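Local structure of Box C/D snoRNA protein 1 (Saccharomyces cerevisiae, 6THL) at residues Ile115-Thr127 against Asp137-Lys149. The protein is required for the accumulation of box C/D snoRNAs, which is involved in snoRNA processing, snoRNA transport to the nucleolus and ribosome biogenesis. Residues are numbered along the deposited sequence; the frame is centred on the assembly and turned at random.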
loop_
_atom_site.group_PDB
_atom_site.type_symbol
_atom_site.label_atom_id
_atom_site.label_comp_id
_atom_site.label_asym_id
_atom_site.label_seq_id
_atom_site.Cartn_x
_atom_site.Cartn_y
_atom_site.Cartn_z
ATOM N N ILE B 115 -3.468 -17.899 28.223
ATOM C CA ILE B 115 -4.587 -16.952 28.375
ATOM C C ILE B 115 -5.557 -16.975 27.194
ATOM O O ILE B 115 -6.731 -16.656 27.367
ATOM C CB ILE B 115 -4.112 -15.490 28.586
ATOM C CG1 ILE B 115 -3.189 -15.395 29.818
ATOM C CG2 ILE B 115 -5.315 -14.547 28.734
ATOM C CD1 ILE B 115 -2.301 -14.171 29.839
ATOM N N LEU B 116 -5.071 -17.329 26.002
ATOM C CA LEU B 116 -5.945 -17.454 24.826
ATOM C C LEU B 116 -6.781 -18.735 24.882
ATOM O O LEU B 116 -7.833 -18.801 24.261
ATOM C CB LEU B 116 -5.151 -17.418 23.512
ATOM C CG LEU B 116 -4.190 -16.242 23.258
ATOM C CD1 LEU B 116 -3.526 -16.418 21.902
ATOM C CD2 LEU B 116 -4.850 -14.877 23.348
ATOM N N GLN B 117 -6.323 -19.745 25.622
ATOM C CA GLN B 117 -7.067 -21.001 25.720
ATOM C C GLN B 117 -8.351 -20.922 26.550
ATOM O O GLN B 117 -9.271 -21.709 26.338
ATOM C CB GLN B 117 -6.186 -22.089 26.295
ATOM C CG GLN B 117 -5.095 -22.534 25.349
ATOM C CD GLN B 117 -4.188 -23.563 25.981
ATOM O OE1 GLN B 117 -2.969 -23.529 25.801
ATOM N NE2 GLN B 117 -4.781 -24.486 26.736
ATOM N N LYS B 118 -8.407 -19.985 27.492
ATOM C CA LYS B 118 -9.546 -19.852 28.394
ATOM C C LYS B 118 -10.252 -18.557 28.036
ATOM O O LYS B 118 -10.666 -17.775 28.890
ATOM C CB LYS B 118 -9.063 -19.871 29.853
ATOM C CG LYS B 118 -7.977 -20.908 30.160
ATOM C CD LYS B 118 -8.398 -22.353 29.862
ATOM C CE LYS B 118 -7.189 -23.273 29.675
ATOM N NZ LYS B 118 -7.542 -24.720 29.663
ATOM N N SER B 119 -10.420 -18.372 26.737
ATOM C CA SER B 119 -10.611 -17.057 26.164
ATOM C C SER B 119 -11.966 -16.853 25.513
ATOM O O SER B 119 -12.511 -15.753 25.549
ATOM C CB SER B 119 -9.528 -16.849 25.125
ATOM O OG SER B 119 -9.956 -15.995 24.093
ATOM N N GLY B 120 -12.494 -17.885 24.869
ATOM C CA GLY B 120 -13.800 -17.767 24.193
ATOM C C GLY B 120 -13.749 -17.236 22.764
ATOM O O GLY B 120 -14.785 -17.052 22.102
ATOM N N LEU B 121 -12.536 -16.985 22.290
ATOM C CA LEU B 121 -12.353 -16.569 20.943
ATOM C C LEU B 121 -12.549 -17.789 20.081
ATOM O O LEU B 121 -11.957 -18.824 20.343
ATOM C CB LEU B 121 -10.967 -16.001 20.760
ATOM C CG LEU B 121 -10.823 -14.627 21.382
ATOM C CD1 LEU B 121 -9.351 -14.257 21.375
ATOM C CD2 LEU B 121 -11.630 -13.563 20.652
ATOM N N LYS B 122 -13.406 -17.678 19.075
ATOM C CA LYS B 122 -13.494 -18.710 18.081
ATOM C C LYS B 122 -12.514 -18.381 16.920
ATOM O O LYS B 122 -12.138 -17.219 16.690
ATOM C CB LYS B 122 -14.929 -18.843 17.596
ATOM C CG LYS B 122 -15.951 -19.194 18.676
ATOM C CD LYS B 122 -17.382 -18.909 18.184
ATOM C CE LYS B 122 -18.372 -18.566 19.292
ATOM N NZ LYS B 122 -18.840 -19.771 20.022
ATOM N N PHE B 123 -12.092 -19.421 16.209
ATOM C CA PHE B 123 -11.117 -19.287 15.163
ATOM C C PHE B 123 -11.681 -19.934 13.942
ATOM O O PHE B 123 -12.053 -21.103 13.955
ATOM C CB PHE B 123 -9.801 -19.933 15.572
ATOM C CG PHE B 123 -9.086 -19.159 16.627
ATOM C CD1 PHE B 123 -7.990 -18.388 16.321
ATOM C CD2 PHE B 123 -9.564 -19.136 17.924
ATOM C CE1 PHE B 123 -7.346 -17.645 17.293
ATOM C CE2 PHE B 123 -8.928 -18.388 18.898
ATOM C CZ PHE B 123 -7.819 -17.639 18.577
ATOM N N TYR B 124 -11.744 -19.152 12.879
ATOM C CA TYR B 124 -12.312 -19.601 11.648
ATOM C C TYR B 124 -11.238 -19.475 10.576
ATOM O O TYR B 124 -10.644 -18.432 10.470
ATOM C CB TYR B 124 -13.468 -18.669 11.322
ATOM C CG TYR B 124 -14.526 -18.524 12.402
ATOM C CD1 TYR B 124 -15.731 -19.229 12.326
ATOM C CD2 TYR B 124 -14.346 -17.664 13.480
ATOM C CE1 TYR B 124 -16.717 -19.093 13.297
ATOM C CE2 TYR B 124 -15.333 -17.520 14.458
ATOM C CZ TYR B 124 -16.515 -18.246 14.362
ATOM O OH TYR B 124 -17.499 -18.130 15.319
ATOM N N THR B 125 -10.959 -20.529 9.812
ATOM C CA THR B 125 -10.239 -20.394 8.539
ATOM C C THR B 125 -11.329 -20.422 7.473
ATOM O O THR B 125 -12.522 -20.557 7.783
ATOM C CB THR B 125 -9.184 -21.518 8.306
ATOM O OG1 THR B 125 -8.259 -21.133 7.278
ATOM C CG2 THR B 125 -9.826 -22.829 7.900
ATOM N N LYS B 126 -10.944 -20.305 6.215
ATOM C CA LYS B 126 -11.929 -20.222 5.166
ATOM C C LYS B 126 -11.874 -21.504 4.368
ATOM O O LYS B 126 -10.883 -22.239 4.454
ATOM C CB LYS B 126 -11.699 -18.949 4.344
ATOM C CG LYS B 126 -10.659 -19.048 3.259
ATOM C CD LYS B 126 -9.914 -17.728 3.085
ATOM C CE LYS B 126 -10.767 -16.633 2.508
ATOM N NZ LYS B 126 -9.964 -15.423 2.148
ATOM N N THR B 127 -12.935 -21.804 3.617
ATOM C CA THR B 127 -13.118 -23.170 3.061
ATOM C C THR B 127 -13.394 -23.126 1.583
ATOM O O THR B 127 -13.970 -22.180 1.096
ATOM C CB THR B 127 -14.244 -23.937 3.808
ATOM O OG1 THR B 127 -13.952 -25.328 3.831
ATOM C CG2 THR B 127 -15.668 -23.701 3.208
ATOM N N ASP B 137 -10.812 -16.915 -4.450
ATOM C CA ASP B 137 -11.055 -16.508 -3.033
ATOM C C ASP B 137 -12.408 -17.057 -2.496
ATOM O O ASP B 137 -13.237 -17.484 -3.271
ATOM C CB ASP B 137 -11.045 -14.971 -3.029
ATOM C CG ASP B 137 -10.911 -14.317 -1.636
ATOM O OD1 ASP B 137 -10.915 -14.968 -0.573
ATOM O OD2 ASP B 137 -10.811 -13.069 -1.637
ATOM N N SER B 138 -12.623 -17.057 -1.188
ATOM C CA SER B 138 -13.873 -17.529 -0.596
ATOM C C SER B 138 -14.347 -16.692 0.612
ATOM O O SER B 138 -13.570 -16.009 1.286
ATOM C CB SER B 138 -13.734 -18.996 -0.174
ATOM O OG SER B 138 -14.851 -19.435 0.603
ATOM N N LYS B 139 -15.647 -16.727 0.865
ATOM C CA LYS B 139 -16.210 -16.055 2.020
ATOM C C LYS B 139 -17.027 -17.051 2.840
ATOM O O LYS B 139 -17.839 -16.664 3.687
ATOM C CB LYS B 139 -17.029 -14.861 1.559
ATOM C CG LYS B 139 -16.200 -13.940 0.686
ATOM C CD LYS B 139 -16.739 -12.542 0.573
ATOM C CE LYS B 139 -16.089 -11.860 -0.618
ATOM N NZ LYS B 139 -16.493 -10.429 -0.753
ATOM N N LYS B 140 -16.771 -18.335 2.591
ATOM C CA LYS B 140 -17.373 -19.417 3.320
ATOM C C LYS B 140 -16.353 -19.800 4.345
ATOM O O LYS B 140 -15.248 -20.201 3.989
ATOM C CB LYS B 140 -17.619 -20.644 2.412
ATOM C CG LYS B 140 -18.563 -20.454 1.226
ATOM C CD LYS B 140 -19.913 -19.933 1.635
ATOM C CE LYS B 140 -20.754 -19.722 0.404
ATOM N NZ LYS B 140 -21.663 -18.563 0.607
ATOM N N LEU B 141 -16.720 -19.710 5.612
ATOM C CA LEU B 141 -15.788 -20.033 6.685
ATOM C C LEU B 141 -16.219 -21.303 7.405
ATOM O O LEU B 141 -17.411 -21.639 7.428
ATOM C CB LEU B 141 -15.670 -18.857 7.659
ATOM C CG LEU B 141 -15.420 -17.525 6.925
ATOM C CD1 LEU B 141 -15.448 -16.378 7.921
ATOM C CD2 LEU B 141 -14.109 -17.533 6.127
ATOM N N VAL B 142 -15.220 -22.022 7.931
ATOM C CA VAL B 142 -15.404 -23.103 8.916
ATOM C C VAL B 142 -14.616 -22.749 10.180
ATOM O O VAL B 142 -13.402 -22.531 10.151
ATOM C CB VAL B 142 -14.967 -24.502 8.415
ATOM C CG1 VAL B 142 -16.031 -25.116 7.516
ATOM C CG2 VAL B 142 -13.621 -24.468 7.697
ATOM N N GLU B 143 -15.346 -22.617 11.278
ATOM C CA GLU B 143 -14.786 -22.653 12.629
ATOM C C GLU B 143 -13.851 -23.840 12.811
ATOM O O GLU B 143 -14.132 -24.913 12.302
ATOM C CB GLU B 143 -15.941 -22.792 13.599
ATOM C CG GLU B 143 -15.559 -23.144 15.013
ATOM C CD GLU B 143 -16.552 -22.565 15.971
ATOM O OE1 GLU B 143 -17.705 -22.329 15.532
ATOM O OE2 GLU B 143 -16.166 -22.325 17.126
ATOM N N LEU B 144 -12.735 -23.670 13.511
ATOM C CA LEU B 144 -11.893 -24.833 13.749
ATOM C C LEU B 144 -11.427 -24.964 15.180
ATOM O O LEU B 144 -11.370 -23.990 15.929
ATOM C CB LEU B 144 -10.757 -24.957 12.738
ATOM C CG LEU B 144 -10.041 -23.685 12.378
ATOM C CD1 LEU B 144 -9.303 -23.198 13.601
ATOM C CD2 LEU B 144 -9.100 -23.949 11.217
ATOM N N ALA B 145 -11.128 -26.221 15.524
ATOM C CA ALA B 145 -11.036 -26.688 16.899
ATOM C C ALA B 145 -9.591 -26.592 17.269
ATOM O O ALA B 145 -8.840 -27.543 17.136
ATOM C CB ALA B 145 -11.542 -28.124 16.994
ATOM N N ILE B 146 -9.198 -25.411 17.708
ATOM C CA ILE B 146 -7.791 -25.059 17.749
ATOM C C ILE B 146 -7.058 -25.823 18.838
ATOM O O ILE B 146 -5.874 -26.110 18.692
ATOM C CB ILE B 146 -7.604 -23.544 17.927
ATOM C CG1 ILE B 146 -7.774 -23.121 19.400
ATOM C CG2 ILE B 146 -8.574 -22.796 17.015
ATOM C CD1 ILE B 146 -7.802 -21.618 19.607
ATOM N N HIS B 147 -7.782 -26.185 19.897
ATOM C CA HIS B 147 -7.192 -26.777 21.093
ATOM C C HIS B 147 -7.108 -28.287 21.030
ATOM O O HIS B 147 -6.610 -28.923 21.945
ATOM C CB HIS B 147 -7.994 -26.342 22.314
ATOM C CG HIS B 147 -8.051 -24.858 22.469
ATOM N ND1 HIS B 147 -6.916 -24.082 22.576
ATOM C CD2 HIS B 147 -9.096 -23.998 22.486
ATOM C CE1 HIS B 147 -7.260 -22.811 22.676
ATOM N NE2 HIS B 147 -8.578 -22.733 22.622
ATOM N N GLU B 148 -7.573 -28.861 19.941
ATOM C CA GLU B 148 -7.701 -30.284 19.850
ATOM C C GLU B 148 -6.839 -30.811 18.722
ATOM O O GLU B 148 -7.033 -31.931 18.307
ATOM C CB GLU B 148 -9.177 -30.621 19.628
ATOM C CG GLU B 148 -10.131 -29.594 20.279
ATOM C CD GLU B 148 -11.475 -30.148 20.785
ATOM O OE1 GLU B 148 -11.627 -31.380 20.912
ATOM O OE2 GLU B 148 -12.378 -29.331 21.102
ATOM N N LYS B 149 -5.876 -30.009 18.247
ATOM C CA LYS B 149 -5.049 -30.331 17.046
ATOM C C LYS B 149 -3.934 -29.308 16.758
ATOM O O LYS B 149 -4.060 -28.115 17.053
ATOM C CB LYS B 149 -5.922 -30.428 15.782
ATOM C CG LYS B 149 -6.233 -31.837 15.280
ATOM C CD LYS B 149 -7.250 -31.747 14.144
ATOM C CE LYS B 149 -8.150 -32.965 14.012
ATOM N NZ LYS B 149 -7.721 -33.782 12.851
#
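Ile146 lies over one face of the Phe123 ring: its CD1 is 3.5 Å from Phe123 CD2, while CG2 packs against Phe123 CB. The branch reaches the ring because CG1 sits between the backbone N and carbonyl carbon of Ile146 (chi1 80°). Leu144 spreads its two methyls along the other strand, CD1 toward Phe123 CB and CD2 3.6 Å from Thr125 CG2. Leu144 N donates to Phe123 O at 2.7 Å, the N-H...O angle being 162°. Strands 122-126 and 140-143 form an antiparallel ladder in which Thr125 and Val142 are the hydrogen-bonded pair; Val142 N to Thr125 O measures 3.1 Å, and the return bond is weak. Thr127 N continues the ladder to Lys140 O at 2.8 Å. Beyond it, Ser138 OG donates to Thr127 O and accepts from Lys140 N, closing an ST turn. Lys126, bent at chi2 and chi3, makes a salt bridge from NZ to Asp137 OD1 at 2.9 Å, and the same oxygen accepts from Ser138 N. An asparagine in place of Asp137 would probably leave the Lys126 ammonium without its opposite charge within the hairpin. Within the BCD1 domain this hairpin joins a mixed sheet: strand 165-169 flanks strand 122-126, strand 180-181 flanks strand 140-143, and Leu144 packs on Leu154 of helix 151-155.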